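Gamma-butyrobetaine hydroxylase-like N-terminal domain-containing protein (Acidithiobacillus ferrooxidans, PDB 3LUU) is of unknown function but binds zinc and belongs to the gamma-butyrobetaine hydroxylase-like N-terminal domain family. Local coordinates at residues R32-F35 with E36-R39. Sequence-based numbering, arbitrary orientation.
Sequences RLTF and EHLR. With ZN (zinc ion), chain B.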
ATOM      1  N   ARG A  32       8.489   3.100  -0.764  1.00 23.03           N
ATOM      2  CA  ARG A  32       8.032   3.178  -2.134  1.00 23.55           C
ATOM      3  C   ARG A  32       7.583   1.761  -2.480  1.00 23.96           C
ATOM      4  O   ARG A  32       8.410   0.892  -2.760  1.00 24.71           O
ATOM      5  CB  ARG A  32       9.124   3.679  -3.070  1.00 24.46           C
ATOM      6  CG  ARG A  32       9.624   5.083  -2.778  1.00 30.09           C
ATOM      7  CD  ARG A  32      10.763   5.500  -3.763  1.00 36.27           C
ATOM      8  NE  ARG A  32      10.247   6.275  -4.885  1.00 44.17           N
ATOM      9  CZ  ARG A  32       9.868   5.796  -6.074  1.00 54.29           C
ATOM     10  NH1 ARG A  32       9.971   4.506  -6.377  1.00 58.21           N
ATOM     11  NH2 ARG A  32       9.387   6.638  -6.988  1.00 58.39           N
ATOM     12  N   LEU A  33       6.264   1.549  -2.455  1.00 17.09           N
ATOM     13  CA  LEU A  33       5.659   0.247  -2.646  1.00 14.44           C
ATOM     14  C   LEU A  33       4.959   0.233  -3.998  1.00 16.56           C
ATOM     15  O   LEU A  33       4.102   1.080  -4.237  1.00 14.59           O
ATOM     16  CB  LEU A  33       4.666  -0.030  -1.523  1.00 16.17           C
ATOM     17  CG  LEU A  33       5.307  -0.219  -0.145  1.00 16.05           C
ATOM     18  CD1 LEU A  33       4.221  -0.187   0.912  1.00 19.02           C
ATOM     19  CD2 LEU A  33       6.094  -1.536  -0.157  1.00 17.05           C
ATOM     20  N   THR A  34       5.342  -0.691  -4.893  1.00 13.63           N
ATOM     21  CA  THR A  34       4.685  -0.729  -6.208  1.00 13.07           C
ATOM     22  C   THR A  34       3.201  -1.106  -6.059  1.00 12.89           C
ATOM     23  O   THR A  34       2.791  -1.904  -5.183  1.00 14.69           O
ATOM     24  CB  THR A  34       5.356  -1.694  -7.220  1.00 11.58           C
ATOM     25  OG1 THR A  34       5.244  -3.025  -6.745  1.00 13.36           O
ATOM     26  CG2 THR A  34       6.834  -1.327  -7.465  1.00 14.85           C
ATOM     27  N   PHE A  35       2.386  -0.538  -6.937  1.00 13.92           N
ATOM     28  CA  PHE A  35       0.977  -0.939  -7.016  1.00 13.33           C
ATOM     29  C   PHE A  35       0.832  -2.453  -7.165  1.00 12.83           C
ATOM     30  O   PHE A  35      -0.059  -3.070  -6.565  1.00 15.39           O
ATOM     31  CB  PHE A  35       0.321  -0.226  -8.205  1.00 13.28           C
ATOM     32  CG  PHE A  35       0.153   1.277  -8.020  1.00 12.86           C
ATOM     33  CD1 PHE A  35       0.365   1.897  -6.796  1.00 17.90           C
ATOM     34  CD2 PHE A  35      -0.296   2.068  -9.062  1.00 15.85           C
ATOM     35  CE1 PHE A  35       0.186   3.257  -6.632  1.00 15.43           C
ATOM     36  CE2 PHE A  35      -0.486   3.457  -8.875  1.00 20.75           C
ATOM     37  CZ  PHE A  35      -0.256   4.026  -7.649  1.00 14.46           C
ATOM     38  N   GLU A  36       1.696  -3.046  -7.991  1.00 12.97           N
ATOM     39  CA  GLU A  36       1.694  -4.484  -8.217  1.00 14.98           C
ATOM     40  C   GLU A  36       1.893  -5.248  -6.923  1.00 14.30           C
ATOM     41  O   GLU A  36       1.169  -6.173  -6.640  1.00 14.60           O
ATOM     42  CB  GLU A  36       2.816  -4.864  -9.157  1.00 14.73           C
ATOM     43  CG  GLU A  36       2.892  -6.359  -9.440  1.00 16.34           C
ATOM     44  CD  GLU A  36       4.147  -6.771 -10.208  1.00 13.73           C
ATOM     45  OE1 GLU A  36       5.196  -6.083 -10.112  1.00 15.19           O
ATOM     46  OE2 GLU A  36       4.064  -7.797 -10.926  1.00 14.88           O
ATOM     47  N   HIS A  37       2.935  -4.880  -6.183  1.00 15.37           N
ATOM     48  CA  HIS A  37       3.263  -5.506  -4.900  1.00 15.50           C
ATOM     49  C   HIS A  37       2.100  -5.410  -3.920  1.00 14.91           C
ATOM     50  O   HIS A  37       1.694  -6.414  -3.323  1.00 15.02           O
ATOM     51  CB  HIS A  37       4.537  -4.863  -4.356  1.00 14.95           C
ATOM     52  CG  HIS A  37       5.134  -5.550  -3.171  1.00 16.90           C
ATOM     53  ND1 HIS A  37       6.162  -4.992  -2.447  1.00 18.36           N
ATOM     54  CD2 HIS A  37       4.878  -6.744  -2.599  1.00 18.43           C
ATOM     55  CE1 HIS A  37       6.505  -5.810  -1.474  1.00 21.61           C
ATOM     56  NE2 HIS A  37       5.736  -6.873  -1.539  1.00 16.44           N
ATOM     57  N   LEU A  38       1.520  -4.222  -3.813  1.00 14.82           N
ATOM     58  CA  LEU A  38       0.366  -4.014  -2.942  1.00 14.49           C
ATOM     59  C   LEU A  38      -0.814  -4.935  -3.333  1.00 14.59           C
ATOM     60  O   LEU A  38      -1.478  -5.550  -2.484  1.00 15.97           O
ATOM     61  CB  LEU A  38      -0.056  -2.532  -2.973  1.00 15.71           C
ATOM     62  CG  LEU A  38       0.907  -1.529  -2.322  1.00 15.77           C
ATOM     63  CD1 LEU A  38       0.597  -0.134  -2.827  1.00 12.57           C
ATOM     64  CD2 LEU A  38       0.817  -1.594  -0.802  1.00 16.38           C
ATOM     65  N   ARG A  39      -1.054  -5.048  -4.627  1.00 14.88           N
ATOM     66  CA  ARG A  39      -2.135  -5.886  -5.100  1.00 15.68           C
ATOM     67  C   ARG A  39      -1.886  -7.361  -4.810  1.00 15.18           C
ATOM     68  O   ARG A  39      -2.791  -8.068  -4.358  1.00 13.67           O
ATOM     69  CB  ARG A  39      -2.372  -5.625  -6.598  1.00 12.68           C
ATOM     70  CG  ARG A  39      -3.492  -6.437  -7.238  1.00 16.67           C
ATOM     71  CD  ARG A  39      -4.820  -6.211  -6.572  1.00 18.66           C
ATOM     72  NE  ARG A  39      -5.811  -7.150  -7.061  1.00 20.04           N
ATOM     73  CZ  ARG A  39      -6.070  -8.345  -6.531  1.00 28.36           C
ATOM     74  NH1 ARG A  39      -5.420  -8.782  -5.469  1.00 22.84           N
ATOM     75  NH2 ARG A  39      -6.994  -9.119  -7.077  1.00 28.49           N
TER
HETATM   76 ZN    ZN B 101       6.086  -8.597  -0.514  1.00 24.27          ZN
HETATM   77  O   HOH W   1       6.529  -4.765  -8.190  1.00 15.79           O
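Thr34 OG1 accepts a hydrogen bond from His37 N (3.0 Å, N-H...O angle 157°), the side-chain N-cap of a short helix that starts directly where a strand ends. A chi1 of 64° tucks the Thr34 hydroxyl back over its own main chain, facing the first turn of the helix. Behind the cap, Thr34 O accepts from Leu38 N at 3.0 Å in a main-chain bond of the first turn, and Arg39 N donates to Phe35 O at 2.9 Å.

Packing is tight on the buried flank. Leu38 CG rests 3.4 Å from Thr34 O, while its methyl CD2 meets Leu33 CD1 at 4.1 Å, the two leucine side chains crossing at about a right angle. Leu38 CD1 comes to the edge of the Phe35 ring, near its plane, in a looser touch.

The other flank is polar and wetter. One water lies 2.6 Å from Thr34 OG1 and donates to Glu36 OE1, linking the cap to the extended glutamate. With alanine at Thr34, His37 N would probably be left without its capping acceptor and this water with one partner fewer. A chi1 of -170° swings the His37 imidazole away from the strand, where NE2 binds zinc at 2.0 Å, with Glu41 OE2 and the main-chain O of Glu101 as further ligands.

Strand 30-34, an outer strand of its three-stranded antiparallel sheet, thus runs straight into helix 35-40, with Leu33 and Leu38 packed against Leu95 and Leu98 of helix 92-98 and Phe35 against Met21 of strand 20-25.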